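Local structure of antigen, P35 (Borreliella spielmanii A14S, 6HPN) at residues Asp139-Leu144 against Asn219-Ile224; Asp171-Glu176 against Asp192-Lys197. The protein is an outer surface protein, probably a lipoprotein, of the PFam54 family, orthologous to Borrelia burgdorferi BBA64, whose molecular function is not established but is probably linked to pathogenesis. All blocks are in the same frame, centred on the assembly; numbering follows the deposited sequence.

Interaction 1 (Asp139-Leu144 against Asn219-Ile224)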
ATOM      1  N   ASP A 139       3.601  -9.409  24.332  1.00 30.26           N
ATOM      2  CA  ASP A 139       3.913 -10.282  25.494  1.00 30.30           C
ATOM      3  C   ASP A 139       2.793 -11.294  25.765  1.00 28.93           C
ATOM      4  O   ASP A 139       3.046 -12.229  26.526  1.00 29.51           O
ATOM      5  CB  ASP A 139       4.172  -9.444  26.741  1.00 31.31           C
ATOM      6  CG  ASP A 139       5.456  -8.649  26.672  1.00 34.44           C
ATOM      7  OD1 ASP A 139       6.307  -8.956  25.810  1.00 34.94           O
ATOM      8  OD2 ASP A 139       5.595  -7.733  27.491  1.00 40.68           O
ATOM      9  N   LYS A 140       1.610 -11.152  25.174  1.00 28.34           N
ATOM     10  CA  LYS A 140       0.457 -12.008  25.551  1.00 31.51           C
ATOM     11  C   LYS A 140      -0.001 -12.897  24.387  1.00 27.29           C
ATOM     12  O   LYS A 140      -1.049 -13.531  24.529  1.00 28.96           O
ATOM     13  CB  LYS A 140      -0.693 -11.140  26.079  1.00 36.61           C
ATOM     14  CG  LYS A 140      -0.553 -10.668  27.525  1.00 43.69           C
ATOM     15  CD  LYS A 140      -0.900  -9.184  27.716  1.00 52.55           C
ATOM     16  CE  LYS A 140      -1.436  -8.847  29.095  1.00 56.41           C
ATOM     17  NZ  LYS A 140      -2.852  -9.268  29.269  1.00 58.12           N
ATOM     18  N   LEU A 141       0.747 -13.018  23.297  1.00 25.25           N
ATOM     19  CA  LEU A 141       0.289 -13.846  22.141  1.00 25.27           C
ATOM     20  C   LEU A 141       0.202 -15.328  22.542  1.00 27.04           C
ATOM     21  O   LEU A 141      -0.617 -16.081  21.920  1.00 25.95           O
ATOM     22  CB  LEU A 141       1.237 -13.655  20.953  1.00 24.82           C
ATOM     23  CG  LEU A 141       1.150 -12.321  20.213  1.00 24.21           C
ATOM     24  CD1 LEU A 141       2.218 -12.261  19.144  1.00 23.86           C
ATOM     25  CD2 LEU A 141      -0.230 -12.112  19.581  1.00 24.95           C
ATOM     26  N   HIS A 142       0.995 -15.745  23.540  1.00 27.50           N
ATOM     27  CA  HIS A 142       1.017 -17.139  24.046  1.00 27.47           C
ATOM     28  C   HIS A 142      -0.352 -17.507  24.636  1.00 27.33           C
ATOM     29  O   HIS A 142      -0.701 -18.696  24.604  1.00 25.39           O
ATOM     30  CB  HIS A 142       2.204 -17.379  24.985  1.00 29.68           C
ATOM     31  CG  HIS A 142       2.259 -16.505  26.187  1.00 34.02           C
ATOM     32  ND1 HIS A 142       1.797 -16.929  27.425  1.00 36.21           N
ATOM     33  CD2 HIS A 142       2.739 -15.252  26.352  1.00 36.19           C
ATOM     34  CE1 HIS A 142       1.989 -15.965  28.310  1.00 40.34           C
ATOM     35  NE2 HIS A 142       2.565 -14.922  27.672  1.00 40.27           N
ATOM     36  N   HIS A 143      -1.163 -16.547  25.072  1.00 28.12           N
ATOM     37  CA  HIS A 143      -2.504 -16.861  25.640  1.00 30.30           C
ATOM     38  C   HIS A 143      -3.465 -17.321  24.519  1.00 30.11           C
ATOM     39  O   HIS A 143      -4.526 -17.903  24.850  1.00 30.28           O
ATOM     40  CB  HIS A 143      -2.990 -15.705  26.542  1.00 31.46           C
ATOM     41  CG  HIS A 143      -2.209 -15.589  27.816  1.00 35.53           C
ATOM     42  ND1 HIS A 143      -1.734 -14.378  28.302  1.00 38.17           N
ATOM     43  CD2 HIS A 143      -1.790 -16.528  28.696  1.00 39.39           C
ATOM     44  CE1 HIS A 143      -1.084 -14.568  29.436  1.00 40.62           C
ATOM     45  NE2 HIS A 143      -1.087 -15.886  29.690  1.00 42.40           N
ATOM     46  N   LEU A 144      -3.106 -17.157  23.237  1.00 28.16           N
ATOM     47  CA  LEU A 144      -4.021 -17.446  22.096  1.00 25.20           C
ATOM     48  C   LEU A 144      -3.935 -18.905  21.655  1.00 22.90           C
ATOM     49  O   LEU A 144      -2.839 -19.468  21.651  1.00 20.61           O
ATOM     50  CB  LEU A 144      -3.664 -16.561  20.901  1.00 26.00           C
ATOM     51  CG  LEU A 144      -3.887 -15.064  21.093  1.00 25.38           C
ATOM     52  CD1 LEU A 144      -3.349 -14.289  19.894  1.00 25.31           C
ATOM     53  CD2 LEU A 144      -5.355 -14.760  21.326  1.00 24.99           C
ATOM     54  N   ASN A 219     -10.637  -8.558  16.743  1.00 17.50           N
ATOM     55  CA  ASN A 219     -11.439  -9.572  17.488  1.00 17.10           C
ATOM     56  C   ASN A 219     -10.507 -10.567  18.186  1.00 17.01           C
ATOM     57  O   ASN A 219     -10.685 -10.841  19.376  1.00 17.15           O
ATOM     58  CB  ASN A 219     -12.440 -10.283  16.566  1.00 16.84           C
ATOM     59  CG  ASN A 219     -13.732  -9.499  16.429  1.00 16.10           C
ATOM     60  OD1 ASN A 219     -14.003  -8.620  17.234  1.00 15.88           O
ATOM     61  ND2 ASN A 219     -14.535  -9.796  15.427  1.00 14.71           N
ATOM     62  N   ILE A 220      -9.509 -11.057  17.473  1.00 16.81           N
ATOM     63  CA  ILE A 220      -8.568 -12.084  17.992  1.00 16.68           C
ATOM     64  C   ILE A 220      -7.772 -11.514  19.164  1.00 16.56           C
ATOM     65  O   ILE A 220      -7.460 -12.305  20.071  1.00 16.93           O
ATOM     66  CB  ILE A 220      -7.661 -12.612  16.867  1.00 16.50           C
ATOM     67  CG1 ILE A 220      -8.422 -13.608  15.997  1.00 16.35           C
ATOM     68  CG2 ILE A 220      -6.407 -13.231  17.445  1.00 16.94           C
ATOM     69  CD1 ILE A 220      -7.651 -14.112  14.814  1.00 17.16           C
ATOM     70  N   LEU A 221      -7.465 -10.218  19.141  1.00 16.91           N
ATOM     71  CA  LEU A 221      -6.566  -9.567  20.131  1.00 17.75           C
ATOM     72  C   LEU A 221      -7.362  -8.946  21.283  1.00 17.74           C
ATOM     73  O   LEU A 221      -6.741  -8.583  22.279  1.00 15.75           O
ATOM     74  CB  LEU A 221      -5.728  -8.505  19.419  1.00 19.00           C
ATOM     75  CG  LEU A 221      -4.779  -9.017  18.328  1.00 20.06           C
ATOM     76  CD1 LEU A 221      -3.877  -7.890  17.858  1.00 20.22           C
ATOM     77  CD2 LEU A 221      -3.934 -10.211  18.785  1.00 19.36           C
ATOM     78  N   ALA A 222      -8.688  -8.868  21.179  1.00 19.08           N
ATOM     79  CA  ALA A 222      -9.528  -8.168  22.177  1.00 20.02           C
ATOM     80  C   ALA A 222      -9.246  -8.748  23.563  1.00 21.75           C
ATOM     81  O   ALA A 222      -8.877  -8.023  24.486  1.00 25.30           O
ATOM     82  CB  ALA A 222     -10.981  -8.224  21.786  1.00 18.53           C
ATOM     83  N   PRO A 223      -9.281 -10.081  23.757  1.00 23.64           N
ATOM     84  CA  PRO A 223      -9.051 -10.633  25.099  1.00 24.10           C
ATOM     85  C   PRO A 223      -7.647 -10.431  25.719  1.00 26.71           C
ATOM     86  O   PRO A 223      -7.528 -10.700  26.883  1.00 29.85           O
ATOM     87  CB  PRO A 223      -9.316 -12.142  24.881  1.00 22.84           C
ATOM     88  CG  PRO A 223     -10.101 -12.220  23.569  1.00 21.51           C
ATOM     89  CD  PRO A 223      -9.495 -11.123  22.731  1.00 22.00           C
ATOM     90  N   ILE A 224      -6.616  -9.977  24.989  1.00 26.40           N
ATOM     91  CA  ILE A 224      -5.219  -9.925  25.535  1.00 28.12           C
ATOM     92  C   ILE A 224      -4.742  -8.467  25.664  1.00 27.57           C
ATOM     93  O   ILE A 224      -3.542  -8.191  25.794  1.00 28.68           O
ATOM     94  CB  ILE A 224      -4.265 -10.825  24.717  1.00 29.52           C
ATOM     95  CG1 ILE A 224      -4.236 -10.495  23.221  1.00 27.74           C
ATOM     96  CG2 ILE A 224      -4.609 -12.295  24.956  1.00 30.58           C
ATOM     97  CD1 ILE A 224      -2.984 -10.972  22.549  1.00 27.40           C
TER
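Ile224 sits between Lys140 and Leu144 and has the largest share of the surface buried between the turn 139-144 and the C-terminal segment 219-224. Its CG2 and CD1 both come to 3.8 Å from the carbonyl O of Lys140, then part company. CG2 lies 4.1 Å from CB of His143, while CD1, on the other branch, reaches CD2 of Leu141 at 4.2 Å. With chi1 at 56°, CG1 stands between the backbone N and the carbonyl carbon of Ile224, and this directs CD1 inward, where Leu141 and Leu221 are also buried and touch through their CD2 methyls. CD1 of Leu144 closes the group, 4.3 Å from CD1 of Ile224. Leu144 lies roughly perpendicular to Ile220, its CD1 4.1 Å from CG2 of Ile220 and its CD2 near that residue's carbonyl O.

The chain, a Borrelia Bbcrasp-1 (PFam54_60) domain, is mostly helical, and this contact lies at one end of its elongated bundle, where the 3-10 turn between helix 106-135 and helix 146-179 packs against the C-terminal end of helix 200-221. Leu26 of helix 16-40 and Ile134 of helix 106-135 touch Leu141, and helix 146-179 packs on Leu144 through Leu149 and Leu152 and on Ile220 through Asn148 and Thr151.

The solvent side belongs to the exposed Lys140 and His143. CB of Lys140 meets CB of Ile224 at 3.8 Å; bends at chi2 and chi4 then take CD, CE and NZ past the backbone carbonyl O of Ile224, with CD 3.4 Å from it. His143 contributes its CB, while its ring leads away. No hydrogen bond joins the two segments.

Interaction 2 (Asp171-Glu176 against Asp192-Lys197)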
ATOM      1  N   ASP A 171       5.149  -2.724 -12.436  1.00 26.47           N
ATOM      2  CA  ASP A 171       6.283  -3.060 -13.335  1.00 27.04           C
ATOM      3  C   ASP A 171       5.757  -3.221 -14.775  1.00 28.14           C
ATOM      4  O   ASP A 171       6.476  -2.821 -15.688  1.00 29.57           O
ATOM      5  CB  ASP A 171       7.057  -4.281 -12.829  1.00 27.62           C
ATOM      6  CG  ASP A 171       7.928  -4.026 -11.607  1.00 27.79           C
ATOM      7  OD1 ASP A 171       8.292  -2.857 -11.340  1.00 27.68           O
ATOM      8  OD2 ASP A 171       8.225  -5.004 -10.924  1.00 27.87           O
ATOM      9  N   ASP A 172       4.546  -3.757 -14.971  1.00 28.42           N
ATOM     10  CA  ASP A 172       4.001  -4.087 -16.316  1.00 27.27           C
ATOM     11  C   ASP A 172       3.662  -2.791 -17.053  1.00 28.00           C
ATOM     12  O   ASP A 172       4.043  -2.655 -18.239  1.00 28.68           O
ATOM     13  CB  ASP A 172       2.784  -5.011 -16.224  1.00 26.35           C
ATOM     14  CG  ASP A 172       3.163  -6.436 -15.860  1.00 25.50           C
ATOM     15  OD1 ASP A 172       4.348  -6.717 -15.878  1.00 25.64           O
ATOM     16  OD2 ASP A 172       2.267  -7.255 -15.566  1.00 26.24           O
ATOM     17  N   ILE A 173       2.943  -1.903 -16.372  1.00 27.20           N
ATOM     18  CA  ILE A 173       2.633  -0.527 -16.842  1.00 26.78           C
ATOM     19  C   ILE A 173       3.946   0.094 -17.328  1.00 25.06           C
ATOM     20  O   ILE A 173       3.968   0.634 -18.429  1.00 26.70           O
ATOM     21  CB  ILE A 173       1.964   0.290 -15.710  1.00 28.81           C
ATOM     22  CG1 ILE A 173       0.502  -0.106 -15.502  1.00 33.38           C
ATOM     23  CG2 ILE A 173       2.066   1.775 -15.961  1.00 29.66           C
ATOM     24  CD1 ILE A 173      -0.132   0.384 -14.178  1.00 34.93           C
ATOM     25  N   ILE A 174       5.006   0.002 -16.535  1.00 23.79           N
ATOM     26  CA  ILE A 174       6.326   0.609 -16.868  1.00 24.83           C
ATOM     27  C   ILE A 174       6.920  -0.092 -18.102  1.00 25.00           C
ATOM     28  O   ILE A 174       7.320   0.621 -19.041  1.00 21.54           O
ATOM     29  CB  ILE A 174       7.262   0.562 -15.640  1.00 24.57           C
ATOM     30  CG1 ILE A 174       6.767   1.526 -14.559  1.00 25.08           C
ATOM     31  CG2 ILE A 174       8.708   0.855 -16.008  1.00 23.84           C
ATOM     32  CD1 ILE A 174       7.533   1.450 -13.266  1.00 24.53           C
ATOM     33  N   LYS A 175       6.996  -1.425 -18.078  1.00 26.13           N
ATOM     34  CA  LYS A 175       7.556  -2.237 -19.182  1.00 29.89           C
ATOM     35  C   LYS A 175       6.798  -1.896 -20.462  1.00 30.82           C
ATOM     36  O   LYS A 175       7.469  -1.596 -21.453  1.00 32.01           O
ATOM     37  CB  LYS A 175       7.486  -3.733 -18.877  1.00 34.18           C
ATOM     38  CG  LYS A 175       8.804  -4.343 -18.416  1.00 43.27           C
ATOM     39  CD  LYS A 175       8.730  -5.304 -17.213  1.00 50.35           C
ATOM     40  CE  LYS A 175       9.924  -5.155 -16.279  1.00 52.68           C
ATOM     41  NZ  LYS A 175       9.752  -5.894 -15.004  1.00 52.90           N
ATOM     42  N   GLU A 176       5.464  -1.897 -20.408  1.00 29.81           N
ATOM     43  CA  GLU A 176       4.578  -1.756 -21.591  1.00 30.84           C
ATOM     44  C   GLU A 176       4.683  -0.332 -22.139  1.00 30.51           C
ATOM     45  O   GLU A 176       4.730  -0.183 -23.393  1.00 33.12           O
ATOM     46  CB  GLU A 176       3.140  -2.142 -21.240  1.00 31.17           C
ATOM     47  CG  GLU A 176       2.992  -3.629 -20.997  1.00 31.37           C
ATOM     48  CD  GLU A 176       1.796  -4.049 -20.164  1.00 33.72           C
ATOM     49  OE1 GLU A 176       0.885  -3.222 -19.965  1.00 33.83           O
ATOM     50  OE2 GLU A 176       1.783  -5.209 -19.714  1.00 37.05           O
ATOM     51  N   ASP A 192      -6.930   3.332 -20.748  1.00 33.87           N
ATOM     52  CA  ASP A 192      -7.502   1.974 -20.891  1.00 32.48           C
ATOM     53  C   ASP A 192      -6.550   0.962 -20.248  1.00 31.31           C
ATOM     54  O   ASP A 192      -7.039   0.150 -19.464  1.00 36.45           O
ATOM     55  CB  ASP A 192      -7.755   1.639 -22.361  1.00 34.38           C
ATOM     56  CG  ASP A 192      -8.879   2.413 -23.026  1.00 37.04           C
ATOM     57  OD1 ASP A 192      -9.495   3.299 -22.380  1.00 34.88           O
ATOM     58  OD2 ASP A 192      -9.118   2.128 -24.202  1.00 43.49           O
ATOM     59  N   ASN A 193      -5.257   0.982 -20.582  1.00 30.20           N
ATOM     60  CA  ASN A 193      -4.260  -0.013 -20.091  1.00 32.03           C
ATOM     61  C   ASN A 193      -4.301  -0.061 -18.555  1.00 33.22           C
ATOM     62  O   ASN A 193      -4.413  -1.167 -17.954  1.00 31.82           O
ATOM     63  CB  ASN A 193      -2.845   0.300 -20.600  1.00 33.13           C
ATOM     64  CG  ASN A 193      -1.761  -0.578 -19.993  1.00 34.54           C
ATOM     65  OD1 ASN A 193      -1.536  -0.545 -18.786  1.00 41.61           O
ATOM     66  ND2 ASN A 193      -1.052  -1.341 -20.810  1.00 30.66           N
ATOM     67  N   VAL A 194      -4.226   1.114 -17.938  1.00 33.20           N
ATOM     68  CA  VAL A 194      -4.237   1.275 -16.462  1.00 33.53           C
ATOM     69  C   VAL A 194      -5.579   0.799 -15.902  1.00 34.28           C
ATOM     70  O   VAL A 194      -5.539   0.003 -14.942  1.00 37.20           O
ATOM     71  CB  VAL A 194      -3.948   2.726 -16.064  1.00 32.48           C
ATOM     72  CG1 VAL A 194      -4.083   2.920 -14.563  1.00 33.10           C
ATOM     73  CG2 VAL A 194      -2.570   3.149 -16.544  1.00 32.22           C
ATOM     74  N   GLU A 195      -6.705   1.233 -16.484  1.00 33.91           N
ATOM     75  CA  GLU A 195      -8.066   0.872 -15.991  1.00 36.93           C
ATOM     76  C   GLU A 195      -8.267  -0.649 -15.979  1.00 36.42           C
ATOM     77  O   GLU A 195      -8.894  -1.143 -15.034  1.00 36.71           O
ATOM     78  CB  GLU A 195      -9.160   1.525 -16.826  1.00 37.87           C
ATOM     79  CG  GLU A 195     -10.537   1.352 -16.218  1.00 40.44           C
ATOM     80  CD  GLU A 195     -11.536   2.393 -16.686  1.00 43.89           C
ATOM     81  OE1 GLU A 195     -11.330   2.941 -17.765  1.00 48.54           O
ATOM     82  OE2 GLU A 195     -12.496   2.675 -15.959  1.00 48.58           O
ATOM     83  N   LEU A 196      -7.759  -1.365 -16.982  1.00 37.99           N
ATOM     84  CA  LEU A 196      -7.882  -2.849 -17.058  1.00 39.11           C
ATOM     85  C   LEU A 196      -7.186  -3.462 -15.848  1.00 35.48           C
ATOM     86  O   LEU A 196      -7.739  -4.395 -15.286  1.00 32.62           O
ATOM     87  CB  LEU A 196      -7.285  -3.384 -18.367  1.00 40.96           C
ATOM     88  CG  LEU A 196      -8.156  -3.196 -19.611  1.00 44.93           C
ATOM     89  CD1 LEU A 196      -7.450  -3.732 -20.855  1.00 46.07           C
ATOM     90  CD2 LEU A 196      -9.531  -3.847 -19.448  1.00 41.16           C
ATOM     91  N   LYS A 197      -6.024  -2.921 -15.470  1.00 36.65           N
ATOM     92  CA  LYS A 197      -5.184  -3.424 -14.349  1.00 36.50           C
ATOM     93  C   LYS A 197      -5.790  -3.044 -12.988  1.00 36.68           C
ATOM     94  O   LYS A 197      -5.409  -3.701 -11.999  1.00 33.34           O
ATOM     95  CB  LYS A 197      -3.772  -2.847 -14.462  1.00 37.75           C
ATOM     96  CG  LYS A 197      -2.870  -3.541 -15.467  1.00 36.82           C
ATOM     97  CD  LYS A 197      -1.566  -2.825 -15.655  1.00 37.15           C
ATOM     98  CE  LYS A 197      -0.640  -3.514 -16.631  1.00 39.53           C
ATOM     99  NZ  LYS A 197      -1.054  -3.253 -18.027  1.00 40.59           N
TER
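OE1 of Glu176 is gripped by two donors from the facing helix, ND2 of Asn193 and NZ of Lys197. The amide bond is nearly straight: ND2 of Asn193 lies 2.8 Å from OE1 of Glu176 with an N-H...O angle of 169°, and the oxygen sits almost in the amide plane, although carboxylate and amide planes are turned 64° apart. The ammonium forms a salt bridge, with NZ of Lys197 2.7 Å from OE1 of Glu176 and placed on the syn lone pair, the side of OE2. A third bond closes the triangle, from NZ of Lys197 to OD1 of Asn193 at 2.9 Å, the donor standing above the carbonyl plane and missing the lone pairs. Asn193 thus donates through one end of its amide and accepts through the other, consistent with this amide orientation; its CG is anti to the backbone N, carrying the amide toward the glutamate.

Helices 146-179 and 187-197 run nearly antiparallel here, their local axes 10.9 Å apart at closest approach and inclined at 159°, as two neighbouring members of the all-helical fold. Helix 181-185 lies in the connection between them, and its Leu183 touches both Glu176 and Asn193.

Beneath the polar cluster the contact becomes apolar. The side chains of Ile173 and Lys197 run antiparallel alongside one another, CG1 of Ile173 lying 3.4 Å from CD of Lys197, so the aliphatic part of the lysine lies against the isoleucine before its chain bends at chi4 to present NZ. Deeper still, CD1 of Ile173 meets CG2 of Val194 at 4.4 Å, and Leu102 of helix 89-102 backs the valine. Asp172 adds its CB against CE of Lys197, whereas its carboxylate is salt-bridged to Lys168.

From the N terminus, the helices from 16-40 to 89-102 come first; helix 106-135 then leads into the turn 139-144, the first half of interaction 1, and helix 146-179 runs the length of the bundle to residues 171-176. Interaction 2 closes a short loop there, bringing 192-197 back by way of helix 181-185 after only 15 intervening residues. Helix 200-221 returns to the end where the turn lies, and 219-224 meets it, closing a far longer, mostly helical loop of 74 residues that encloses the whole of interaction 2. The contacts therefore nest without crossing. They lie on opposite sides of the chain's centre, their own centres about 42 Å apart, and do not touch.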